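Adhesion G-protein coupled receptor G6 (Danio rerio, PDB 6V55) probably acts as a calcium-binding, adhesion-type G-protein coupled receptor in myelination, with a large extracellular region built of several domains. Local coordinates at residues A[518-521]-A[522-526]; A[542-545]-A[546-550]; A[551-555]-A[556-560]. All coordinates share one frame; numbering follows the deposited sequence.

Contact 1: residues A[518-521]-A[522-526]; sequences MDVA and VQLAD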
ATOM      1  N   MET A 518      -3.836 -29.938 -12.296  1.00 23.48           N
ATOM      2  CA  MET A 518      -3.419 -28.656 -12.852  1.00 25.32           C
ATOM      3  C   MET A 518      -3.487 -27.541 -11.818  1.00 33.91           C
ATOM      4  O   MET A 518      -2.629 -26.654 -11.818  1.00 37.54           O
ATOM      5  CB  MET A 518      -4.284 -28.314 -14.065  1.00 27.53           C
ATOM      6  CG  MET A 518      -3.630 -27.377 -15.080  1.00 26.70           C
ATOM      7  SD  MET A 518      -1.879 -27.730 -15.303  0.65 23.64           S
ATOM      8  CE  MET A 518      -1.243 -26.253 -16.031  1.00 17.04           C
ATOM      9  N   ASP A 519      -4.459 -27.604 -10.899  1.00 37.23           N
ATOM     10  CA  ASP A 519      -4.604 -26.563  -9.888  1.00 38.81           C
ATOM     11  C   ASP A 519      -3.537 -26.681  -8.803  1.00 33.26           C
ATOM     12  O   ASP A 519      -2.974 -25.660  -8.384  1.00 32.94           O
ATOM     13  CB  ASP A 519      -6.002 -26.620  -9.276  1.00 47.87           C
ATOM     14  CG  ASP A 519      -6.382 -25.330  -8.556  1.00 59.85           C
ATOM     15  OD1 ASP A 519      -6.648 -24.314  -9.257  1.00 61.39           O
ATOM     16  OD2 ASP A 519      -6.410 -25.343  -7.290  1.00 63.25           O
ATOM     17  N   VAL A 520      -3.260 -27.918  -8.353  1.00 27.62           N
ATOM     18  CA  VAL A 520      -2.231 -28.193  -7.347  1.00 19.98           C
ATOM     19  C   VAL A 520      -0.848 -27.782  -7.857  1.00 23.21           C
ATOM     20  O   VAL A 520      -0.091 -27.100  -7.154  1.00 21.79           O
ATOM     21  CB  VAL A 520      -2.257 -29.685  -6.971  1.00 16.61           C
ATOM     22  CG1 VAL A 520      -1.028 -30.096  -6.171  1.00 16.49           C
ATOM     23  CG2 VAL A 520      -3.469 -30.005  -6.212  1.00 16.76           C
ATOM     24  N   ALA A 521      -0.525 -28.155  -9.110  1.00 23.14           N
ATOM     25  CA  ALA A 521       0.796 -27.895  -9.671  1.00 16.31           C
ATOM     26  C   ALA A 521       1.049 -26.408  -9.862  1.00 20.02           C
ATOM     27  O   ALA A 521       2.168 -25.949  -9.621  1.00 20.02           O
ATOM     28  CB  ALA A 521       0.954 -28.625 -10.995  1.00 16.31           C
ATOM     29  N   VAL A 522       0.009 -25.649 -10.238  1.00 23.55           N
ATOM     30  CA  VAL A 522       0.112 -24.201 -10.408  1.00 19.22           C
ATOM     31  C   VAL A 522       0.380 -23.520  -9.063  1.00 19.97           C
ATOM     32  O   VAL A 522       1.269 -22.661  -8.962  1.00 19.72           O
ATOM     33  CB  VAL A 522      -1.167 -23.677 -11.099  1.00 17.45           C
ATOM     34  CG1 VAL A 522      -1.427 -22.256 -10.814  1.00 16.86           C
ATOM     35  CG2 VAL A 522      -1.063 -23.826 -12.593  1.00 19.30           C
ATOM     36  N   GLN A 523      -0.306 -23.959  -7.992  1.00 17.75           N
ATOM     37  CA  GLN A 523      -0.104 -23.334  -6.684  1.00 20.24           C
ATOM     38  C   GLN A 523       1.275 -23.636  -6.105  1.00 21.04           C
ATOM     39  O   GLN A 523       1.948 -22.714  -5.634  1.00 20.76           O
ATOM     40  CB  GLN A 523      -1.193 -23.753  -5.690  1.00 23.73           C
ATOM     41  CG  GLN A 523      -2.663 -23.379  -6.019  1.00 29.18           C
ATOM     42  CD  GLN A 523      -2.853 -22.266  -7.068  1.00 34.02           C
ATOM     43  OE1 GLN A 523      -2.450 -21.099  -6.889  1.00 36.57           O
ATOM     44  NE2 GLN A 523      -3.495 -22.637  -8.175  1.00 33.53           N
ATOM     45  N   LEU A 524       1.734 -24.897  -6.213  1.00 17.27           N
ATOM     46  CA  LEU A 524       3.064 -25.268  -5.754  1.00 16.20           C
ATOM     47  C   LEU A 524       4.160 -24.575  -6.560  1.00 16.17           C
ATOM     48  O   LEU A 524       5.199 -24.221  -5.992  1.00 20.37           O
ATOM     49  CB  LEU A 524       3.245 -26.781  -5.841  1.00 16.18           C
ATOM     50  CG  LEU A 524       2.346 -27.733  -5.047  1.00 16.24           C
ATOM     51  CD1 LEU A 524       2.789 -29.174  -5.241  1.00 16.23           C
ATOM     52  CD2 LEU A 524       2.230 -27.378  -3.570  1.00 16.29           C
ATOM     53  N   ALA A 525       3.927 -24.321  -7.857  1.00 16.18           N
ATOM     54  CA  ALA A 525       4.878 -23.570  -8.678  1.00 16.37           C
ATOM     55  C   ALA A 525       4.987 -22.104  -8.262  1.00 22.46           C
ATOM     56  O   ALA A 525       6.037 -21.484  -8.483  1.00 22.11           O
ATOM     57  CB  ALA A 525       4.482 -23.650 -10.156  1.00 16.23           C
ATOM     58  N   ASP A 526       3.930 -21.543  -7.663  1.00 25.57           N
ATOM     59  CA  ASP A 526       4.015 -20.194  -7.127  1.00 31.05           C
ATOM     60  C   ASP A 526       4.930 -20.114  -5.898  1.00 35.18           C
ATOM     61  O   ASP A 526       5.814 -19.242  -5.861  1.00 37.02           O
ATOM     62  CB  ASP A 526       2.613 -19.681  -6.792  1.00 33.57           C
ATOM     63  CG  ASP A 526       2.373 -18.248  -7.262  1.00 33.86           C
ATOM     64  OD1 ASP A 526       1.377 -18.032  -7.994  1.00 33.41           O
ATOM     65  OD2 ASP A 526       3.166 -17.339  -6.900  1.00 33.43           O
TER

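Contact 2: residues A[542-545]-A[546-550]; sequences TKVM and ELVNI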
ATOM      1  N   THR A 542       7.409 -34.131  -2.627  1.00 19.63           N
ATOM      2  CA  THR A 542       6.614 -35.348  -2.440  1.00 24.47           C
ATOM      3  C   THR A 542       5.249 -35.250  -3.126  1.00 25.30           C
ATOM      4  O   THR A 542       4.853 -36.181  -3.848  1.00 23.01           O
ATOM      5  CB  THR A 542       6.479 -35.665  -0.953  1.00 28.85           C
ATOM      6  OG1 THR A 542       7.779 -36.013  -0.445  1.00 33.13           O
ATOM      7  CG2 THR A 542       5.538 -36.835  -0.716  1.00 29.05           C
ATOM      8  N   LYS A 543       4.566 -34.098  -2.987  1.00 23.79           N
ATOM      9  CA  LYS A 543       3.285 -33.868  -3.665  1.00 20.84           C
ATOM     10  C   LYS A 543       3.411 -33.850  -5.196  1.00 21.89           C
ATOM     11  O   LYS A 543       2.517 -34.366  -5.883  1.00 26.44           O
ATOM     12  CB  LYS A 543       2.661 -32.562  -3.177  1.00 18.61           C
ATOM     13  CG  LYS A 543       1.213 -32.381  -3.613  1.00 19.52           C
ATOM     14  CD  LYS A 543       0.348 -33.565  -3.191  1.00 22.62           C
ATOM     15  CE  LYS A 543       0.079 -33.502  -1.682  1.00 24.22           C
ATOM     16  NZ  LYS A 543      -0.586 -34.715  -1.114  1.00 24.31           N
ATOM     17  N   VAL A 544       4.520 -33.314  -5.735  1.00 16.32           N
ATOM     18  CA  VAL A 544       4.796 -33.374  -7.173  1.00 16.24           C
ATOM     19  C   VAL A 544       4.971 -34.821  -7.631  1.00 16.29           C
ATOM     20  O   VAL A 544       4.480 -35.202  -8.700  1.00 18.59           O
ATOM     21  CB  VAL A 544       6.027 -32.502  -7.504  1.00 16.17           C
ATOM     22  CG1 VAL A 544       6.642 -32.804  -8.869  1.00 16.12           C
ATOM     23  CG2 VAL A 544       5.637 -31.073  -7.467  1.00 16.22           C
ATOM     24  N   MET A 545       5.567 -35.672  -6.785  1.00 16.40           N
ATOM     25  CA  MET A 545       5.678 -37.094  -7.116  1.00 16.94           C
ATOM     26  C   MET A 545       4.320 -37.795  -7.109  1.00 19.57           C
ATOM     27  O   MET A 545       4.057 -38.643  -7.971  1.00 25.59           O
ATOM     28  CB  MET A 545       6.627 -37.791  -6.147  1.00 23.57           C
ATOM     29  CG  MET A 545       6.839 -39.288  -6.415  1.00 30.73           C
ATOM     30  SD  MET A 545       7.441 -39.635  -8.091  1.00 36.26           S
ATOM     31  CE  MET A 545       9.131 -39.765  -7.598  1.00 36.92           C
ATOM     32  N   GLU A 546       3.435 -37.429  -6.173  1.00 18.44           N
ATOM     33  CA  GLU A 546       2.089 -37.992  -6.171  1.00 23.58           C
ATOM     34  C   GLU A 546       1.304 -37.526  -7.388  1.00 25.87           C
ATOM     35  O   GLU A 546       0.592 -38.318  -8.026  1.00 28.64           O
ATOM     36  CB  GLU A 546       1.357 -37.598  -4.891  1.00 28.47           C
ATOM     37  CG  GLU A 546       2.041 -38.031  -3.599  1.00 37.08           C
ATOM     38  CD  GLU A 546       1.350 -37.459  -2.355  1.00 46.51           C
ATOM     39  OE1 GLU A 546       1.888 -37.634  -1.231  1.00 48.22           O
ATOM     40  OE2 GLU A 546       0.268 -36.832  -2.504  1.00 48.42           O
ATOM     41  N   LEU A 547       1.500 -36.258  -7.752  1.00 22.11           N
ATOM     42  CA  LEU A 547       0.849 -35.662  -8.899  1.00 21.55           C
ATOM     43  C   LEU A 547       1.298 -36.311 -10.195  1.00 24.29           C
ATOM     44  O   LEU A 547       0.470 -36.578 -11.063  1.00 33.88           O
ATOM     45  CB  LEU A 547       1.157 -34.171  -8.929  1.00 21.19           C
ATOM     46  CG  LEU A 547       0.433 -33.293  -9.933  1.00 21.27           C
ATOM     47  CD1 LEU A 547       0.014 -32.053  -9.219  1.00 23.21           C
ATOM     48  CD2 LEU A 547       1.302 -32.936 -11.113  1.00 19.23           C
ATOM     49  N   VAL A 548       2.600 -36.550 -10.354  1.00 20.66           N
ATOM     50  CA  VAL A 548       3.092 -37.093 -11.618  1.00 16.33           C
ATOM     51  C   VAL A 548       2.677 -38.558 -11.746  1.00 26.69           C
ATOM     52  O   VAL A 548       2.345 -39.027 -12.839  1.00 25.31           O
ATOM     53  CB  VAL A 548       4.617 -36.861 -11.711  1.00 16.24           C
ATOM     54  CG1 VAL A 548       5.275 -37.653 -12.836  1.00 16.22           C
ATOM     55  CG2 VAL A 548       4.896 -35.398 -11.942  1.00 16.15           C
ATOM     56  N   ASN A 549       2.515 -39.246 -10.615  1.00 28.59           N
ATOM     57  CA  ASN A 549       2.109 -40.644 -10.628  1.00 28.20           C
ATOM     58  C   ASN A 549       0.643 -40.836 -10.982  1.00 33.47           C
ATOM     59  O   ASN A 549       0.318 -41.689 -11.815  1.00 39.99           O
ATOM     60  CB  ASN A 549       2.401 -41.267  -9.280  1.00 31.96           C
ATOM     61  CG  ASN A 549       3.726 -41.936  -9.274  1.00 44.17           C
ATOM     62  OD1 ASN A 549       4.006 -42.760 -10.154  1.00 54.68           O
ATOM     63  ND2 ASN A 549       4.589 -41.556  -8.335  1.00 42.82           N
ATOM     64  N   ILE A 550      -0.262 -40.064 -10.386  1.00 34.44           N
ATOM     65  CA  ILE A 550      -1.666 -40.355 -10.641  1.00 34.93           C
ATOM     66  C   ILE A 550      -2.202 -39.690 -11.910  1.00 34.45           C
ATOM     67  O   ILE A 550      -3.178 -40.192 -12.483  1.00 40.78           O
ATOM     68  CB  ILE A 550      -2.525 -40.029  -9.400  1.00 35.02           C
ATOM     69  CG1 ILE A 550      -3.741 -40.964  -9.335  1.00 37.85           C
ATOM     70  CG2 ILE A 550      -2.953 -38.580  -9.367  1.00 31.41           C
ATOM     71  CD1 ILE A 550      -4.344 -41.109  -7.943  1.00 38.40           C
TER

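Contact 3: residues A[551-555]-A[556-560]; sequences AKINA and TLAST. With NAG (2-acetamido-2-deoxy-beta-D-glucopyranose), chain G.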
ATOM      1  N   ALA A 551      -1.555 -38.642 -12.421  1.00 27.39           N
ATOM      2  CA  ALA A 551      -2.168 -37.860 -13.482  1.00 25.49           C
ATOM      3  C   ALA A 551      -1.650 -38.278 -14.850  1.00 33.88           C
ATOM      4  O   ALA A 551      -0.560 -38.828 -14.988  1.00 40.23           O
ATOM      5  CB  ALA A 551      -1.933 -36.364 -13.273  1.00 24.92           C
ATOM      6  N   LYS A 552      -2.469 -38.030 -15.866  1.00 33.73           N
ATOM      7  CA  LYS A 552      -2.034 -38.139 -17.248  1.00 30.72           C
ATOM      8  C   LYS A 552      -1.447 -36.799 -17.654  1.00 29.33           C
ATOM      9  O   LYS A 552      -1.996 -35.747 -17.319  1.00 32.90           O
ATOM     10  CB  LYS A 552      -3.198 -38.532 -18.162  1.00 33.31           C
ATOM     11  CG  LYS A 552      -4.019 -39.731 -17.647  1.00 40.36           C
ATOM     12  CD  LYS A 552      -4.663 -40.543 -18.788  1.00 48.67           C
ATOM     13  CE  LYS A 552      -4.383 -42.062 -18.660  1.00 55.48           C
ATOM     14  NZ  LYS A 552      -2.956 -42.481 -18.924  1.00 57.90           N
ATOM     15  N   ILE A 553      -0.323 -36.837 -18.365  1.00 28.70           N
ATOM     16  CA  ILE A 553       0.532 -35.666 -18.534  1.00 23.85           C
ATOM     17  C   ILE A 553       0.508 -35.205 -19.985  1.00 18.69           C
ATOM     18  O   ILE A 553       0.957 -35.934 -20.875  1.00 22.72           O
ATOM     19  CB  ILE A 553       1.975 -35.965 -18.107  1.00 24.79           C
ATOM     20  CG1 ILE A 553       2.022 -36.631 -16.722  1.00 20.96           C
ATOM     21  CG2 ILE A 553       2.773 -34.707 -18.180  1.00 28.47           C
ATOM     22  CD1 ILE A 553       1.612 -35.764 -15.625  1.00 16.37           C
ATOM     23  N   ASN A 554       0.001 -33.992 -20.227  1.00 17.48           N
ATOM     24  CA  ASN A 554       0.254 -33.291 -21.480  1.00 22.74           C
ATOM     25  C   ASN A 554       1.230 -32.145 -21.202  1.00 21.53           C
ATOM     26  O   ASN A 554       1.791 -32.041 -20.093  1.00 19.94           O
ATOM     27  CB  ASN A 554      -1.034 -32.802 -22.173  1.00 33.14           C
ATOM     28  CG  ASN A 554      -2.074 -32.253 -21.220  1.00 47.23           C
ATOM     29  OD1 ASN A 554      -1.746 -31.651 -20.197  1.00 47.60           O
ATOM     30  ND2 ASN A 554      -3.358 -32.452 -21.573  1.00 62.99           N
ATOM     31  N   ALA A 555       1.426 -31.299 -22.225  1.00 13.80           N
ATOM     32  CA  ALA A 555       2.465 -30.269 -22.227  1.00 15.57           C
ATOM     33  C   ALA A 555       2.276 -29.222 -21.135  1.00 24.73           C
ATOM     34  O   ALA A 555       3.244 -28.870 -20.450  1.00 28.06           O
ATOM     35  CB  ALA A 555       2.501 -29.563 -23.576  1.00 11.71           C
ATOM     36  N   THR A 556       1.050 -28.701 -20.966  1.00 29.76           N
ATOM     37  CA  THR A 556       0.861 -27.589 -20.032  1.00 26.99           C
ATOM     38  C   THR A 556       0.965 -28.055 -18.589  1.00 23.11           C
ATOM     39  O   THR A 556       1.499 -27.317 -17.749  1.00 22.72           O
ATOM     40  CB  THR A 556      -0.475 -26.883 -20.269  1.00 28.10           C
ATOM     41  OG1 THR A 556      -1.560 -27.735 -19.875  1.00 31.68           O
ATOM     42  CG2 THR A 556      -0.622 -26.522 -21.745  1.00 27.29           C
ATOM     43  N   LEU A 557       0.556 -29.302 -18.302  1.00 20.78           N
ATOM     44  CA  LEU A 557       0.800 -29.867 -16.973  1.00 21.48           C
ATOM     45  C   LEU A 557       2.289 -30.120 -16.736  1.00 20.72           C
ATOM     46  O   LEU A 557       2.794 -29.871 -15.629  1.00 20.46           O
ATOM     47  CB  LEU A 557      -0.003 -31.161 -16.777  1.00 19.98           C
ATOM     48  CG  LEU A 557       0.081 -31.815 -15.388  1.00 17.20           C
ATOM     49  CD1 LEU A 557      -0.244 -30.821 -14.299  1.00 11.21           C
ATOM     50  CD2 LEU A 557      -0.858 -32.987 -15.292  1.00 16.79           C
ATOM     51  N   ALA A 558       3.016 -30.571 -17.766  1.00 14.44           N
ATOM     52  CA  ALA A 558       4.436 -30.810 -17.569  1.00 15.17           C
ATOM     53  C   ALA A 558       5.240 -29.513 -17.513  1.00 17.30           C
ATOM     54  O   ALA A 558       6.329 -29.488 -16.921  1.00 19.09           O
ATOM     55  CB  ALA A 558       4.975 -31.704 -18.663  1.00 17.31           C
ATOM     56  N   SER A 559       4.731 -28.433 -18.102  1.00 20.98           N
ATOM     57  CA  SER A 559       5.459 -27.175 -18.023  1.00 21.77           C
ATOM     58  C   SER A 559       5.375 -26.591 -16.626  1.00 24.13           C
ATOM     59  O   SER A 559       6.327 -25.963 -16.165  1.00 23.69           O
ATOM     60  CB  SER A 559       4.958 -26.190 -19.066  1.00 10.97           C
ATOM     61  OG  SER A 559       4.059 -25.263 -18.490  1.00 21.13           O
ATOM     62  N   THR A 560       4.288 -26.854 -15.907  1.00 22.09           N
ATOM     63  CA  THR A 560       4.226 -26.410 -14.522  1.00 19.65           C
ATOM     64  C   THR A 560       5.111 -27.269 -13.631  1.00 20.83           C
ATOM     65  O   THR A 560       5.785 -26.747 -12.728  1.00 25.06           O
ATOM     66  CB  THR A 560       2.783 -26.424 -14.036  1.00 13.96           C
ATOM     67  OG1 THR A 560       1.926 -25.978 -15.093  1.00 11.97           O
ATOM     68  CG2 THR A 560       2.628 -25.495 -12.903  1.00 14.54           C
TER
HETATM   69  C1  NAG G 905      -4.558 -32.073 -20.828  1.00 60.77           C
HETATM   70  C2  NAG G 905      -5.547 -31.170 -21.613  1.00 69.15           C
HETATM   71  C3  NAG G 905      -6.915 -31.089 -20.907  1.00 67.46           C
HETATM   72  C4  NAG G 905      -7.462 -32.468 -20.557  1.00 69.30           C
HETATM   73  C5  NAG G 905      -6.442 -33.236 -19.722  1.00 66.20           C
HETATM   74  C6  NAG G 905      -6.884 -34.648 -19.397  1.00 64.72           C
HETATM   75  C7  NAG G 905      -4.362 -29.435 -22.891  1.00 80.32           C
HETATM   76  C8  NAG G 905      -3.879 -28.014 -22.895  1.00 78.27           C
HETATM   77  N2  NAG G 905      -4.998 -29.833 -21.786  1.00 76.84           N
HETATM   78  O3  NAG G 905      -7.849 -30.428 -21.757  1.00 65.20           O
HETATM   79  O4  NAG G 905      -8.686 -32.341 -19.836  1.00 73.29           O
HETATM   80  O5  NAG G 905      -5.219 -33.341 -20.465  1.00 65.68           O
HETATM   81  O6  NAG G 905      -5.790 -35.546 -19.259  1.00 61.41           O
HETATM   82  O7  NAG G 905      -4.180 -30.190 -23.844  1.00 83.32           O

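Contact 1: residues A[518-521]-A[522-526]
The side chain of Gln523 folds back over the carbonyl of Asp519, one helical turn earlier, and its NE2 donates a hydrogen bond to Asp519 O at 3.1 Å. The same oxygen also takes the backbone bond from Gln523 N at 3.2 Å, and both of these donors belong to one residue. The amide bond is not flat: NE2 is tilted 15° from the carbonyl plane, and the oxygen in turn stands off the amide plane of Gln523. CG of Gln523 lies anti to its own carbonyl carbon, and a sharp bend at chi2 (-18°) curls the amide back toward the N-terminal end. That brings NE2 to 3.7 Å from Asp519 OD1, with the carboxylate and amide planes 40° apart. With an alanine in place of Gln523, Asp519 O would probably lose the side-chain bond and keep the backbone one, and the Asp519 carboxylate would lose its nearby amide.

All this belongs to helix 517-527, probably part of the helical subdomain of the GAIN domain, and the routine bonds run on beneath it, with Leu524 N reaching Val520 O at 3.0 Å. On another side of the helix Val520 and Leu524 lie side by side and point the same way, Val520 CG1 being 4.0 Å from Leu524 CD1; helix 534-550 packs against both. Met518 CE, meanwhile, meets Val522 CG2 at 4.2 Å, and its side chain also touches Leu557 and Thr560 of helix 555-568. Further along, Asp526 OD1 accepts a hydrogen bond from Val101 N, a residue of the calcium site in the CUB domain.

Contact 2: residues A[542-545]-A[546-550]
This is a local contact along one helix, between consecutive turns near the C-terminal end of helix 534-550, in what is probably the helical part of the GAIN domain. It combines an i to i+3 salt bridge on one side with apolar side chains that face neighbouring helices on others. Lys543 and Glu546 make the salt bridge, with Lys543 NZ 2.7 Å from Glu546 OE2. The ammonium comes in on the syn side of that oxygen but stands 27° out of the carboxylate plane. Lys543 reaches it by doubling back: beyond CG the chain bends at chi2 (55°) and again at chi3 (74°), which lays Lys543 CD 3.3 Å from Glu546 OE2 before NZ arrives. Glu546 does the opposite, running extended beyond CG. On the far side of its carboxylate, Glu546 OE1 sits 3.8 Å from Thr542 CG2, a methyl.

Below these side chains the helix is regular. Leu547 N bonds to Lys543 O at 2.8 Å, and Val548 N to Val544 O at the same 2.8 Å. Val544 CG1 comes to 4.4 Å from Val548 CG2, a light touch, and both valines lean on Val561 of helix 555-568. Leu547 presses on Ala521 of helix 517-527, while Met545 is turned to helix 573-593, where it touches Thr582, Lys585 and Ala586.

Lys543 is buried, and NZ also donates to the backbone oxygens Ile510 O and Thr508 O. Two carbonyls and one carboxylate thus hold the ammonium in place; Glu546 is likely to offset its charge, while the carbonyls tie this helix to the segment leading into the helical bundle.

Contact 3: residues A[551-555]-A[556-560]
Leu557 CD2 is the tight point: it lies 3.7 Å from Ile553 CD1 and 4.1 Å from Ala551 CB, so one methyl touches two residues of the loop between helices 534-550 and 555-568. The Leu557 and Ile553 side chains cross at about a right angle. CG of Leu557 is anti to the backbone N (chi1 -176°), a setting that swings the isobutyl group back under the loop, where CD2 also comes to 3.6 Å from Lys552 O. Beside it the other branch of Ile553, CG2, rests 3.8 Å from Ala558 CB. Leu557, Ile553 and Ala558 are all buried.

The opposite character belongs to Asn554, at the N-cap position. Its backbone opens the helix, Asn554 O accepting from Ala558 N at 3.0 Å, but its side chain carries sugar: ND2 is bonded covalently to C1 of an N-acetylglucosamine. Asn554, Ala555 and Thr556 form the Asn-X-Thr sequon of N-linked glycosylation. The acetyl methyl C8 of the glycan meets Thr556 CG2 at 3.8 Å on the solvent side, where Thr556 is exposed. One turn on, Thr560 OG1 hydrogen-bonds back to Thr556 O at 3.0 Å.

Several elements gather about this bend. Ile553 and Ala558 both meet Leu590 of helix 573-593. Ala551 touches Ala517 of helix 517-527, and Thr560 touches Ala525 of the same helix. Ala555 lies against Leu601 and Ser559 against Ile603, both of strand 600-603, where the helices meet a beta sheet.

From the N terminus, the chain runs through helix 517-527 (contact 1), then helix 534-550 (contact 2), then the turn into helix 555-568 (contact 3). The three follow in series, with no nesting or crossing; each is local, and contact 3 alone shapes a bend between two helices. In space they form a triangle, with centres 11 to 12 Å apart. Leu547 of contact 2 reaches both of the others, its CD1 against Val520 CG1 of contact 1 at 3.8 Å and its CD2 against Leu557 CD1 of contact 3 at 4.1 Å. On the third side Ala521 O meets Thr560 CG2 at 3.3 Å. Three successive helices are thereby joined into one core.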